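Local coordinates for protein NADH dehydrogenase (Methanothermobacter marburgensis, PDB 4R81) that binds flavin mononucleotide in a flavodoxin-like fold and probably transfers electrons from NADH or NADPH to quinones, at residues V6-A11 / E28-A33; M45-E50 / P69-E74; E128-L133 / D159-V164; E150-V155 / M171-G176. One frame throughout, in Å; residues are numbered along the deposited sequence.

Contact 1: V6-A11 / E28-A33; sequences VYILFA and EGLSEA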
loop_
_atom_site.group_PDB
_atom_site.type_symbol
_atom_site.label_atom_id
_atom_site.label_comp_id
_atom_site.label_asym_id
_atom_site.label_seq_id
_atom_site.Cartn_x
_atom_site.Cartn_y
_atom_site.Cartn_z
ATOM N N VAL A 6 2.977 -19.735 -14.401
ATOM C CA VAL A 6 2.973 -18.492 -13.639
ATOM C C VAL A 6 1.557 -18.043 -13.329
ATOM O O VAL A 6 0.722 -17.983 -14.229
ATOM C CB VAL A 6 3.639 -17.359 -14.431
ATOM C CG1 VAL A 6 3.893 -16.162 -13.524
ATOM C CG2 VAL A 6 4.938 -17.846 -15.038
ATOM N N TYR A 7 1.286 -17.717 -12.066
ATOM C CA TYR A 7 0.041 -17.030 -11.739
ATOM C C TYR A 7 0.357 -15.542 -11.652
ATOM O O TYR A 7 1.184 -15.106 -10.838
ATOM C CB TYR A 7 -0.622 -17.565 -10.453
ATOM C CG TYR A 7 -1.934 -16.871 -10.111
ATOM C CD1 TYR A 7 -2.929 -16.698 -11.073
ATOM C CD2 TYR A 7 -2.178 -16.392 -8.824
ATOM C CE1 TYR A 7 -4.129 -16.057 -10.770
ATOM C CE2 TYR A 7 -3.370 -15.752 -8.506
ATOM C CZ TYR A 7 -4.344 -15.586 -9.484
ATOM O OH TYR A 7 -5.537 -14.952 -9.198
ATOM N N ILE A 8 -0.298 -14.778 -12.523
ATOM C CA ILE A 8 -0.004 -13.368 -12.715
ATOM C C ILE A 8 -1.115 -12.516 -12.131
ATOM O O ILE A 8 -2.259 -12.544 -12.609
ATOM C CB ILE A 8 0.127 -13.025 -14.211
ATOM C CG1 ILE A 8 1.180 -13.914 -14.894
ATOM C CG2 ILE A 8 0.463 -11.553 -14.377
ATOM C CD1 ILE A 8 1.174 -13.792 -16.411
ATOM N N LEU A 9 -0.781 -11.765 -11.086
ATOM C CA LEU A 9 -1.724 -10.825 -10.492
ATOM C C LEU A 9 -1.600 -9.505 -11.233
ATOM O O LEU A 9 -0.525 -8.905 -11.285
ATOM C CB LEU A 9 -1.429 -10.611 -9.002
ATOM C CG LEU A 9 -1.778 -11.733 -8.015
ATOM C CD1 LEU A 9 -3.227 -12.170 -8.213
ATOM C CD2 LEU A 9 -0.816 -12.935 -8.130
ATOM N N PHE A 10 -2.705 -9.057 -11.805
ATOM C CA PHE A 10 -2.726 -7.830 -12.581
ATOM C C PHE A 10 -3.683 -6.848 -11.922
ATOM O O PHE A 10 -4.852 -7.163 -11.685
ATOM C CB PHE A 10 -3.159 -8.127 -14.017
ATOM C CG PHE A 10 -3.276 -6.906 -14.875
ATOM C CD1 PHE A 10 -2.150 -6.322 -15.428
ATOM C CD2 PHE A 10 -4.509 -6.338 -15.126
ATOM C CE1 PHE A 10 -2.257 -5.189 -16.227
ATOM C CE2 PHE A 10 -4.620 -5.207 -15.910
ATOM C CZ PHE A 10 -3.498 -4.634 -16.464
ATOM N N ALA A 11 -3.183 -5.651 -11.636
ATOM C CA ALA A 11 -3.951 -4.651 -10.910
ATOM C C ALA A 11 -4.030 -3.312 -11.639
ATOM O O ALA A 11 -3.128 -2.486 -11.508
ATOM C CB ALA A 11 -3.344 -4.453 -9.516
ATOM N N GLU A 28 3.956 -12.667 -23.753
ATOM C CA GLU A 28 4.636 -13.016 -24.998
ATOM C C GLU A 28 5.978 -13.681 -24.708
ATOM O O GLU A 28 6.319 -14.697 -25.319
ATOM C CB GLU A 28 4.826 -11.774 -25.882
ATOM C CG GLU A 28 5.388 -12.059 -27.269
ATOM C CD GLU A 28 5.481 -10.811 -28.137
ATOM O OE1 GLU A 28 5.054 -9.722 -27.680
ATOM O OE2 GLU A 28 5.984 -10.920 -29.280
ATOM N N GLY A 29 6.737 -13.107 -23.777
ATOM C CA GLY A 29 7.997 -13.702 -23.365
ATOM C C GLY A 29 7.817 -15.073 -22.734
ATOM O O GLY A 29 8.572 -16.000 -23.035
ATOM N N LEU A 30 6.835 -15.204 -21.842
ATOM C CA LEU A 30 6.537 -16.497 -21.232
ATOM C C LEU A 30 6.259 -17.551 -22.303
ATOM O O LEU A 30 6.818 -18.654 -22.271
ATOM C CB LEU A 30 5.329 -16.392 -20.299
ATOM C CG LEU A 30 5.532 -15.671 -18.971
ATOM C CD1 LEU A 30 4.224 -15.689 -18.182
ATOM C CD2 LEU A 30 6.672 -16.298 -18.155
ATOM N N SER A 31 5.411 -17.214 -23.267
ATOM C CA SER A 31 5.066 -18.173 -24.314
ATOM C C SER A 31 6.275 -18.504 -25.183
ATOM O O SER A 31 6.457 -19.658 -25.572
ATOM C CB SER A 31 3.917 -17.648 -25.171
ATOM O OG SER A 31 2.742 -17.520 -24.390
ATOM N N GLU A 32 7.095 -17.495 -25.481
ATOM C CA GLU A 32 8.332 -17.692 -26.246
ATOM C C GLU A 32 9.198 -18.765 -25.596
ATOM O O GLU A 32 9.795 -19.595 -26.280
ATOM C CB GLU A 32 9.136 -16.382 -26.330
ATOM C CG GLU A 32 8.700 -15.417 -27.434
ATOM C CD GLU A 32 9.359 -14.040 -27.336
ATOM O OE1 GLU A 32 10.114 -13.783 -26.370
ATOM O OE2 GLU A 32 9.113 -13.203 -28.235
ATOM N N ALA A 33 9.249 -18.740 -24.268
ATOM C CA ALA A 33 10.122 -19.623 -23.500
ATOM C C ALA A 33 9.465 -20.951 -23.136
ATOM O O ALA A 33 10.079 -21.783 -22.475
ATOM C CB ALA A 33 10.613 -18.917 -22.239
#
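Val6 and Leu30 meet by their methyl branches: CG2 of Val6 lies 3.9 Å from Leu30 CD1 and equally near Leu30 CD2, so it sits against the fork of the leucine. Val6 presents this methyl because its CG1 is turned anti to the backbone N (chi1 -168°), which leaves CG2 beside that nitrogen. Two residues on, Ile8 faces the same way and its terminal CD1 comes tip to tip with Leu30 CD1 at 4.0 Å. One leucine of helix 18-32 thus spans two alternate residues of strand 5-10; the two elements belong to the beta-alpha-beta unit of the flavodoxin-like fold that strand 36-41 completes. Phe26, Leu23 and Tyr37 extend this apolar layer around Ile8 and Leu30, and Leu199 lies on both Val6 and Leu30.

The other side of the helix is quite different. Glu28, Ser31 and Glu32 are exposed, and the two glutamates make salt bridges to Arg193 and Arg197 respectively. On the far face of the strand Tyr7 is buried, its OH hydrogen-bonded to Glu75 and Arg78. No hydrogen bond crosses from strand to helix, and the contact therefore rests on shape and on the exclusion of water from branched aliphatic groups.

Contact 2: M45-E50 / P69-E74; sequences MNFRSE and PEDVME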
loop_
_atom_site.group_PDB
_atom_site.type_symbol
_atom_site.label_atom_id
_atom_site.label_comp_id
_atom_site.label_asym_id
_atom_site.label_seq_id
_atom_site.Cartn_x
_atom_site.Cartn_y
_atom_site.Cartn_z
ATOM N N MET A 45 -12.200 -9.209 -11.830
ATOM C CA MET A 45 -12.721 -10.223 -10.924
ATOM C C MET A 45 -13.655 -9.650 -9.876
ATOM O O MET A 45 -14.260 -10.407 -9.119
ATOM C CB MET A 45 -11.565 -10.920 -10.202
ATOM C CG MET A 45 -10.694 -11.772 -11.115
ATOM S SD MET A 45 -9.139 -12.254 -10.334
ATOM C CE MET A 45 -9.746 -12.913 -8.787
ATOM N N ASN A 46 -13.765 -8.325 -9.823
ATOM C CA ASN A 46 -14.469 -7.652 -8.727
ATOM C C ASN A 46 -13.923 -8.095 -7.365
ATOM O O ASN A 46 -14.668 -8.266 -6.399
ATOM C CB ASN A 46 -15.983 -7.888 -8.818
ATOM C CG ASN A 46 -16.571 -7.387 -10.122
ATOM O OD1 ASN A 46 -16.993 -8.174 -10.975
ATOM N ND2 ASN A 46 -16.602 -6.069 -10.284
ATOM N N PHE A 47 -12.609 -8.272 -7.297
ATOM C CA PHE A 47 -11.979 -8.806 -6.098
ATOM C C PHE A 47 -12.149 -7.872 -4.913
ATOM O O PHE A 47 -11.809 -6.690 -4.989
ATOM C CB PHE A 47 -10.498 -9.079 -6.335
ATOM C CG PHE A 47 -9.819 -9.754 -5.178
ATOM C CD1 PHE A 47 -9.963 -11.120 -4.978
ATOM C CD2 PHE A 47 -9.048 -9.023 -4.283
ATOM C CE1 PHE A 47 -9.339 -11.749 -3.910
ATOM C CE2 PHE A 47 -8.423 -9.646 -3.216
ATOM C CZ PHE A 47 -8.572 -11.008 -3.027
ATOM N N ARG A 48 -12.672 -8.415 -3.819
ATOM C CA ARG A 48 -12.888 -7.639 -2.611
ATOM C C ARG A 48 -11.538 -7.359 -1.970
ATOM O O ARG A 48 -10.801 -8.283 -1.595
ATOM C CB ARG A 48 -13.790 -8.400 -1.634
ATOM C CG ARG A 48 -14.038 -7.669 -0.323
ATOM C CD ARG A 48 -14.788 -6.377 -0.558
ATOM N NE ARG A 48 -15.183 -5.746 0.694
ATOM C CZ ARG A 48 -15.876 -4.617 0.775
ATOM N NH1 ARG A 48 -16.260 -3.994 -0.330
ATOM N NH2 ARG A 48 -16.183 -4.112 1.960
ATOM N N SER A 49 -11.191 -6.087 -1.847
ATOM C CA SER A 49 -9.863 -5.763 -1.348
ATOM C C SER A 49 -9.810 -5.454 0.145
ATOM O O SER A 49 -8.732 -5.427 0.718
ATOM C CB SER A 49 -9.232 -4.640 -2.172
ATOM O OG SER A 49 -9.954 -3.445 -2.030
ATOM N N GLU A 50 -10.959 -5.236 0.785
ATOM C CA GLU A 50 -10.970 -4.912 2.217
ATOM C C GLU A 50 -10.994 -6.148 3.096
ATOM O O GLU A 50 -11.932 -6.943 3.013
ATOM C CB GLU A 50 -12.197 -4.072 2.591
ATOM C CG GLU A 50 -12.118 -2.611 2.219
ATOM C CD GLU A 50 -12.693 -2.332 0.853
ATOM O OE1 GLU A 50 -13.028 -3.310 0.140
ATOM O OE2 GLU A 50 -12.816 -1.134 0.499
ATOM N N PRO A 69 -12.470 -17.494 3.425
ATOM C CA PRO A 69 -13.478 -17.101 2.435
ATOM C C PRO A 69 -13.243 -17.819 1.106
ATOM O O PRO A 69 -12.095 -18.127 0.776
ATOM C CB PRO A 69 -13.228 -15.602 2.261
ATOM C CG PRO A 69 -12.589 -15.169 3.524
ATOM C CD PRO A 69 -11.758 -16.333 3.985
ATOM N N GLU A 70 -14.309 -18.076 0.353
ATOM C CA GLU A 70 -14.189 -18.808 -0.903
ATOM C C GLU A 70 -13.258 -18.140 -1.917
ATOM O O GLU A 70 -12.532 -18.824 -2.641
ATOM C CB GLU A 70 -15.572 -19.063 -1.514
ATOM C CG GLU A 70 -16.352 -20.187 -0.830
ATOM C CD GLU A 70 -17.854 -20.048 -0.985
ATOM O OE1 GLU A 70 -18.335 -18.895 -1.082
ATOM O OE2 GLU A 70 -18.553 -21.089 -0.996
ATOM N N ASP A 71 -13.263 -16.812 -1.966
ATOM C CA ASP A 71 -12.436 -16.122 -2.948
ATOM C C ASP A 71 -10.953 -16.269 -2.619
ATOM O O ASP A 71 -10.119 -16.416 -3.516
ATOM C CB ASP A 71 -12.861 -14.656 -3.133
ATOM C CG ASP A 71 -12.842 -13.854 -1.843
ATOM O OD1 ASP A 71 -12.695 -14.432 -0.739
ATOM O OD2 ASP A 71 -12.992 -12.614 -1.941
ATOM N N VAL A 72 -10.637 -16.263 -1.328
ATOM C CA VAL A 72 -9.269 -16.496 -0.871
ATOM C C VAL A 72 -8.826 -17.934 -1.162
ATOM O O VAL A 72 -7.703 -18.165 -1.626
ATOM C CB VAL A 72 -9.107 -16.161 0.631
ATOM C CG1 VAL A 72 -7.718 -16.541 1.120
ATOM C CG2 VAL A 72 -9.361 -14.676 0.867
ATOM N N MET A 73 -9.719 -18.893 -0.918
ATOM C CA MET A 73 -9.432 -20.297 -1.211
ATOM C C MET A 73 -9.097 -20.492 -2.690
ATOM O O MET A 73 -8.174 -21.234 -3.036
ATOM C CB MET A 73 -10.608 -21.193 -0.805
ATOM C CG MET A 73 -10.930 -21.139 0.673
ATOM S SD MET A 73 -12.305 -22.210 1.132
ATOM C CE MET A 73 -11.537 -23.818 0.943
ATOM N N GLU A 74 -9.840 -19.809 -3.556
ATOM C CA GLU A 74 -9.595 -19.867 -4.994
ATOM C C GLU A 74 -8.224 -19.301 -5.358
ATOM O O GLU A 74 -7.538 -19.839 -6.226
ATOM C CB GLU A 74 -10.702 -19.134 -5.767
ATOM C CG GLU A 74 -10.361 -18.815 -7.220
ATOM C CD GLU A 74 -10.367 -20.038 -8.124
ATOM O OE1 GLU A 74 -10.913 -21.088 -7.711
ATOM O OE2 GLU A 74 -9.834 -19.944 -9.255
HETATM O O HOH W 1 -13.687 -11.114 -4.102
#
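Asp71 on helix 70-80 faces Phe47 and Arg48 of the loop 45-50, and no direct hydrogen bond joins the two segments. Its CB points at the loop; from there the chain turns at chi1 57°, and CG brings one oxygen to the loop and the other to Val72 N. OD1 is the one that turns back to its own helix, where it takes a weak hydrogen bond from Val72 N at 2.8 Å, with an N-H...O angle of only 123°. OD2 goes to the loop: it lies 4.2 Å from Phe47 CE1, oblique to the ring, and 4.3 Å from Arg48 CB. What truly links the segments at this oxygen is a water, which accepts from Arg48 N at 2.9 Å and donates to Asp71 OD2 at 2.7 Å.

The charge on OD2 is also met from outside, by a salt bridge to Arg106 NH1 of helix 98-107; the same nitrogen hydrogen-bonds to Arg48 O. In this flavodoxin-like fold the loop follows strand 36-41 and leads to helix 53-61, so the water and Arg106 tie an irregular connection to two helices. Phe47 is buried, its ring meeting Trp103 with the planes at about 45°.

Arg48 begins toward the helix but its chain then leads away. Its guanidinium lies under Glu50 OE1, which stands 3.1 Å above the plane over the centre; NE is 3.3 Å from that oxygen, a pairing of charges without a directed N-H. Glu50 OE2 is held by Lys99 and Ser49 of the second subunit.

Contact 3: E128-L133 / D159-V164; sequences EKAVVL and DRLLGV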
loop_
_atom_site.group_PDB
_atom_site.type_symbol
_atom_site.label_atom_id
_atom_site.label_comp_id
_atom_site.label_asym_id
_atom_site.label_seq_id
_atom_site.Cartn_x
_atom_site.Cartn_y
_atom_site.Cartn_z
ATOM N N GLU A 128 8.893 -20.858 -6.676
ATOM C CA GLU A 128 10.320 -20.758 -6.970
ATOM C C GLU A 128 10.760 -19.321 -7.256
ATOM O O GLU A 128 11.861 -18.912 -6.863
ATOM C CB GLU A 128 10.682 -21.669 -8.149
ATOM C CG GLU A 128 12.170 -21.965 -8.285
ATOM C CD GLU A 128 12.723 -22.819 -7.139
ATOM O OE1 GLU A 128 11.961 -23.625 -6.550
ATOM O OE2 GLU A 128 13.926 -22.684 -6.826
ATOM N N LYS A 129 9.889 -18.553 -7.910
ATOM C CA LYS A 129 10.238 -17.201 -8.342
ATOM C C LYS A 129 9.032 -16.275 -8.418
ATOM O O LYS A 129 7.961 -16.674 -8.863
ATOM C CB LYS A 129 10.913 -17.242 -9.716
ATOM C CG LYS A 129 11.452 -15.901 -10.192
ATOM C CD LYS A 129 12.320 -16.086 -11.419
ATOM C CE LYS A 129 13.222 -14.885 -11.676
ATOM N NZ LYS A 129 13.910 -15.010 -13.001
ATOM N N ALA A 130 9.221 -15.032 -7.994
ATOM C CA ALA A 130 8.231 -13.994 -8.215
ATOM C C ALA A 130 8.874 -12.856 -8.990
ATOM O O ALA A 130 10.001 -12.447 -8.690
ATOM C CB ALA A 130 7.674 -13.488 -6.899
ATOM N N VAL A 131 8.150 -12.357 -9.989
ATOM C CA VAL A 131 8.589 -11.231 -10.801
ATOM C C VAL A 131 7.635 -10.052 -10.598
ATOM O O VAL A 131 6.415 -10.193 -10.734
ATOM C CB VAL A 131 8.586 -11.600 -12.295
ATOM C CG1 VAL A 131 9.053 -10.423 -13.139
ATOM C CG2 VAL A 131 9.463 -12.822 -12.546
ATOM N N VAL A 132 8.179 -8.885 -10.269
ATOM C CA VAL A 132 7.360 -7.688 -10.121
ATOM C C VAL A 132 7.667 -6.738 -11.268
ATOM O O VAL A 132 8.816 -6.358 -11.477
ATOM C CB VAL A 132 7.641 -6.972 -8.781
ATOM C CG1 VAL A 132 6.837 -5.671 -8.685
ATOM C CG2 VAL A 132 7.311 -7.890 -7.622
ATOM N N LEU A 133 6.635 -6.369 -12.015
ATOM C CA LEU A 133 6.775 -5.419 -13.114
ATOM C C LEU A 133 5.953 -4.190 -12.754
ATOM O O LEU A 133 4.719 -4.180 -12.869
ATOM C CB LEU A 133 6.309 -6.025 -14.443
ATOM C CG LEU A 133 6.996 -7.306 -14.928
ATOM C CD1 LEU A 133 6.445 -7.770 -16.278
ATOM C CD2 LEU A 133 8.503 -7.122 -15.018
ATOM N N ASP A 159 9.393 -8.140 2.492
ATOM C CA ASP A 159 8.340 -8.596 3.393
ATOM C C ASP A 159 7.275 -9.431 2.685
ATOM O O ASP A 159 6.910 -10.512 3.145
ATOM C CB ASP A 159 7.688 -7.402 4.085
ATOM C CG ASP A 159 6.689 -7.814 5.151
ATOM O OD1 ASP A 159 6.999 -8.741 5.934
ATOM O OD2 ASP A 159 5.595 -7.207 5.216
ATOM N N ARG A 160 6.771 -8.927 1.567
ATOM C CA ARG A 160 5.603 -9.543 0.947
ATOM C C ARG A 160 5.905 -10.780 0.110
ATOM O O ARG A 160 5.004 -11.567 -0.171
ATOM C CB ARG A 160 4.836 -8.517 0.106
ATOM C CG ARG A 160 4.135 -7.461 0.924
ATOM C CD ARG A 160 3.508 -6.410 0.035
ATOM N NE ARG A 160 3.169 -5.205 0.791
ATOM C CZ ARG A 160 2.858 -4.030 0.249
ATOM N NH1 ARG A 160 2.821 -3.886 -1.068
ATOM N NH2 ARG A 160 2.591 -2.997 1.028
ATOM N N LEU A 161 7.160 -10.971 -0.283
ATOM C CA LEU A 161 7.482 -12.102 -1.155
ATOM C C LEU A 161 8.509 -13.041 -0.530
ATOM O O LEU A 161 8.172 -14.167 -0.154
ATOM C CB LEU A 161 7.895 -11.613 -2.549
ATOM C CG LEU A 161 6.722 -10.959 -3.294
ATOM C CD1 LEU A 161 7.180 -10.254 -4.563
ATOM C CD2 LEU A 161 5.622 -11.986 -3.619
ATOM N N LEU A 162 9.751 -12.589 -0.393
ATOM C CA LEU A 162 10.743 -13.403 0.305
ATOM C C LEU A 162 10.259 -13.734 1.720
ATOM O O LEU A 162 10.508 -14.828 2.225
ATOM C CB LEU A 162 12.111 -12.705 0.351
ATOM C CG LEU A 162 12.868 -12.531 -0.975
ATOM C CD1 LEU A 162 14.048 -11.569 -0.830
ATOM C CD2 LEU A 162 13.335 -13.875 -1.526
ATOM N N GLY A 163 9.547 -12.796 2.342
ATOM C CA GLY A 163 9.094 -12.953 3.716
ATOM C C GLY A 163 8.031 -14.018 3.924
ATOM O O GLY A 163 7.767 -14.427 5.067
ATOM N N VAL A 164 7.413 -14.468 2.835
ATOM C CA VAL A 164 6.386 -15.503 2.925
ATOM C C VAL A 164 6.834 -16.798 2.253
ATOM O O VAL A 164 6.037 -17.719 2.052
ATOM C CB VAL A 164 5.025 -15.032 2.351
ATOM C CG1 VAL A 164 4.569 -13.768 3.054
ATOM C CG2 VAL A 164 5.105 -14.806 0.845
#
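Ala130 and Leu161 are the closest backbone pair, their CA atoms 7.3 Å apart, where strand 129-135 is met by residues 159-162 of helix 148-162, which here widens into a pi-type turn. The pair belongs to the alpha/beta layering of the flavodoxin-like fold: a parallel sheet with a helix packed on its face.

Alternation along the strand puts Ala130 and Val132 on the helix-facing side and Val131 on the other. Leu161 reaches both. Its CG stands anti to the carbonyl carbon (chi1 -67°), and CD1 reaches both Ala130 CB and Val132 CG2. Both branches of the leucine come to the one alanine methyl, Leu161 CD1 at 4.0 Å and CD2 at 4.2 Å from Ala130 CB. Val132 meets the leucine at a slant, through a single branch. All three residues are buried, and Phe87 of the neighbouring strand 84-90 also touches Leu161, while Met156 and Leu157 of the helix come against Val132.

Next to this apolar spot the neighbouring residues are polar. Arg160 forms a salt bridge with Asp95 and, through NE, a hydrogen bond to Trp93 O of the second subunit. Asp159 touches a flavin mononucleotide and is hydrogen-bonded by OD2 to Ser94 OG of that subunit, so the turn carrying Leu161 into the core also carries part of a flavin pocket at the dimer interface. Across strand and helix, Val132 makes its nearest approach with CG2, 3.9 Å from Leu161 CD1.

Contact 4: E150-V155 / M171-G176; sequences ESMRSV and MEILGG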
loop_
_atom_site.group_PDB
_atom_site.type_symbol
_atom_site.label_atom_id
_atom_site.label_comp_id
_atom_site.label_asym_id
_atom_site.label_seq_id
_atom_site.Cartn_x
_atom_site.Cartn_y
_atom_site.Cartn_z
ATOM N N GLU A 150 14.398 1.624 -3.082
ATOM C CA GLU A 150 14.852 0.792 -1.975
ATOM C C GLU A 150 13.703 0.428 -1.032
ATOM O O GLU A 150 13.603 -0.709 -0.564
ATOM C CB GLU A 150 15.968 1.512 -1.220
ATOM C CG GLU A 150 16.510 0.768 -0.020
ATOM C CD GLU A 150 17.817 1.364 0.471
ATOM O OE1 GLU A 150 18.524 2.000 -0.345
ATOM O OE2 GLU A 150 18.139 1.206 1.668
ATOM N N SER A 151 12.835 1.398 -0.762
ATOM C CA SER A 151 11.667 1.161 0.072
ATOM C C SER A 151 10.802 0.087 -0.556
ATOM O O SER A 151 10.322 -0.829 0.121
ATOM C CB SER A 151 10.855 2.445 0.218
ATOM O OG SER A 151 11.612 3.441 0.884
ATOM N N MET A 152 10.611 0.196 -1.863
ATOM C CA MET A 152 9.752 -0.743 -2.558
ATOM C C MET A 152 10.343 -2.136 -2.584
ATOM O O MET A 152 9.612 -3.113 -2.491
ATOM C CB MET A 152 9.436 -0.249 -3.961
ATOM C CG MET A 152 8.744 1.086 -3.943
ATOM S SD MET A 152 8.044 1.479 -5.538
ATOM C CE MET A 152 9.487 1.395 -6.577
ATOM N N ARG A 153 11.665 -2.229 -2.694
ATOM C CA ARG A 153 12.324 -3.522 -2.581
ATOM C C ARG A 153 12.135 -4.119 -1.182
ATOM O O ARG A 153 11.812 -5.297 -1.053
ATOM C CB ARG A 153 13.808 -3.420 -2.954
ATOM C CG ARG A 153 14.046 -3.226 -4.450
ATOM C CD ARG A 153 15.521 -3.327 -4.810
ATOM N NE ARG A 153 16.305 -2.216 -4.272
ATOM C CZ ARG A 153 16.553 -1.089 -4.933
ATOM N NH1 ARG A 153 16.078 -0.925 -6.163
ATOM N NH2 ARG A 153 17.276 -0.128 -4.368
ATOM N N SER A 154 12.312 -3.303 -0.144
ATOM C CA SER A 154 12.144 -3.764 1.239
ATOM C C SER A 154 10.732 -4.278 1.507
ATOM O O SER A 154 10.540 -5.299 2.175
ATOM C CB SER A 154 12.458 -2.637 2.225
ATOM O OG SER A 154 13.830 -2.294 2.170
ATOM N N VAL A 155 9.750 -3.565 0.975
ATOM C CA VAL A 155 8.356 -3.868 1.240
ATOM C C VAL A 155 7.835 -5.014 0.370
ATOM O O VAL A 155 7.331 -6.021 0.875
ATOM C CB VAL A 155 7.499 -2.601 1.050
ATOM C CG1 VAL A 155 6.007 -2.923 1.144
ATOM C CG2 VAL A 155 7.883 -1.559 2.092
ATOM N N MET A 171 12.545 -7.504 -9.319
ATOM C CA MET A 171 11.658 -6.369 -9.572
ATOM C C MET A 171 12.210 -5.516 -10.709
ATOM O O MET A 171 13.403 -5.210 -10.747
ATOM C CB MET A 171 11.452 -5.518 -8.311
ATOM C CG MET A 171 10.426 -4.383 -8.470
ATOM S SD MET A 171 10.114 -3.460 -6.942
ATOM C CE MET A 171 8.724 -2.427 -7.403
ATOM N N GLU A 172 11.339 -5.158 -11.643
ATOM C CA GLU A 172 11.703 -4.255 -12.727
ATOM C C GLU A 172 10.890 -2.985 -12.566
ATOM O O GLU A 172 9.659 -3.020 -12.635
ATOM C CB GLU A 172 11.373 -4.878 -14.087
ATOM C CG GLU A 172 11.941 -6.270 -14.307
ATOM C CD GLU A 172 13.319 -6.259 -14.914
ATOM O OE1 GLU A 172 13.919 -5.168 -15.032
ATOM O OE2 GLU A 172 13.805 -7.350 -15.278
ATOM N N ILE A 173 11.568 -1.866 -12.338
ATOM C CA ILE A 173 10.879 -0.587 -12.310
ATOM C C ILE A 173 10.850 -0.033 -13.727
ATOM O O ILE A 173 11.870 0.399 -14.262
ATOM C CB ILE A 173 11.532 0.411 -11.342
ATOM C CG1 ILE A 173 11.432 -0.119 -9.909
ATOM C CG2 ILE A 173 10.858 1.771 -11.461
ATOM C CD1 ILE A 173 12.156 0.739 -8.883
ATOM N N LEU A 174 9.671 -0.078 -14.337
ATOM C CA LEU A 174 9.495 0.409 -15.698
ATOM C C LEU A 174 9.104 1.883 -15.635
ATOM O O LEU A 174 7.922 2.231 -15.652
ATOM C CB LEU A 174 8.457 -0.440 -16.444
ATOM C CG LEU A 174 8.737 -1.954 -16.425
ATOM C CD1 LEU A 174 7.602 -2.781 -17.063
ATOM C CD2 LEU A 174 10.079 -2.279 -17.092
ATOM N N GLY A 175 10.110 2.746 -15.536
ATOM C CA GLY A 175 9.878 4.147 -15.228
ATOM C C GLY A 175 9.829 5.075 -16.424
ATOM O O GLY A 175 10.080 4.661 -17.553
ATOM N N GLY A 176 9.477 6.332 -16.168
ATOM C CA GLY A 176 9.432 7.351 -17.202
ATOM C C GLY A 176 8.083 7.472 -17.887
ATOM O O GLY A 176 7.943 8.194 -18.888
#
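Met152 ends in a methyl that lies against two side chains of strand 169-174: its CE is 3.6 Å from Ile173 CD1 and 4.0 Å from Met171 CE. The two methionines arrive quite differently. Met152 leaves helix 148-162 and bends at its last torsion (chi3 -57°), which swings CE round toward the strand, whereas Met171 is extended all the way to its tip (chi3 -171°). Their chains cross at about a right angle, and Met171 CE also comes within 4.1 Å of Met152 CB, so it lies alongside the root of the other methionine as well as its end. Ile173 meets Met152 at a slant, with CG1 at 4.1 Å from Met152 CE, behind the nearer CD1.

Residues 171 and 173 face the helix together because they alternate along a strand at one edge of the five-stranded parallel sheet within this chain. Leu157 extends the packing on Met171, and Ala149 and Leu143 that on Ile173. Met152 is also close to the flavin site, its side chain about 3 Å from that of Leu91 and about 7 Å from a bound flavin mononucleotide. Arg153 covers some surface alongside without a close contact, its guanidinium bound to Glu144. With no hydrogen bond across, helix and strand are held here by dispersion and hydrophobic packing of Met152 CE with Ile173 and Met171.

Along the chain, contact 1 closes first, contact 2 follows, and contacts 3 and 4 then cross, their segments alternating. Contacts 1, 3 and 4 all reach the one parallel sheet, on strands 5-10, 129-135 and 169-174; contact 2 instead joins a loop to helix 70-80. Contacts 3 and 4 share helix 148-162 and adjacent strands, with centres 12 Å apart, and they touch: Val132 O and Glu172 N are 2.8 Å apart, a probable hydrogen bond. Contacts 2 and 4 lie on opposite sides of the chain's centre, 26 Å between centres. Segments of contacts 2, 3 and 4 also carry residues that meet the second subunit, so elements that pack the fold also line the dimer interface.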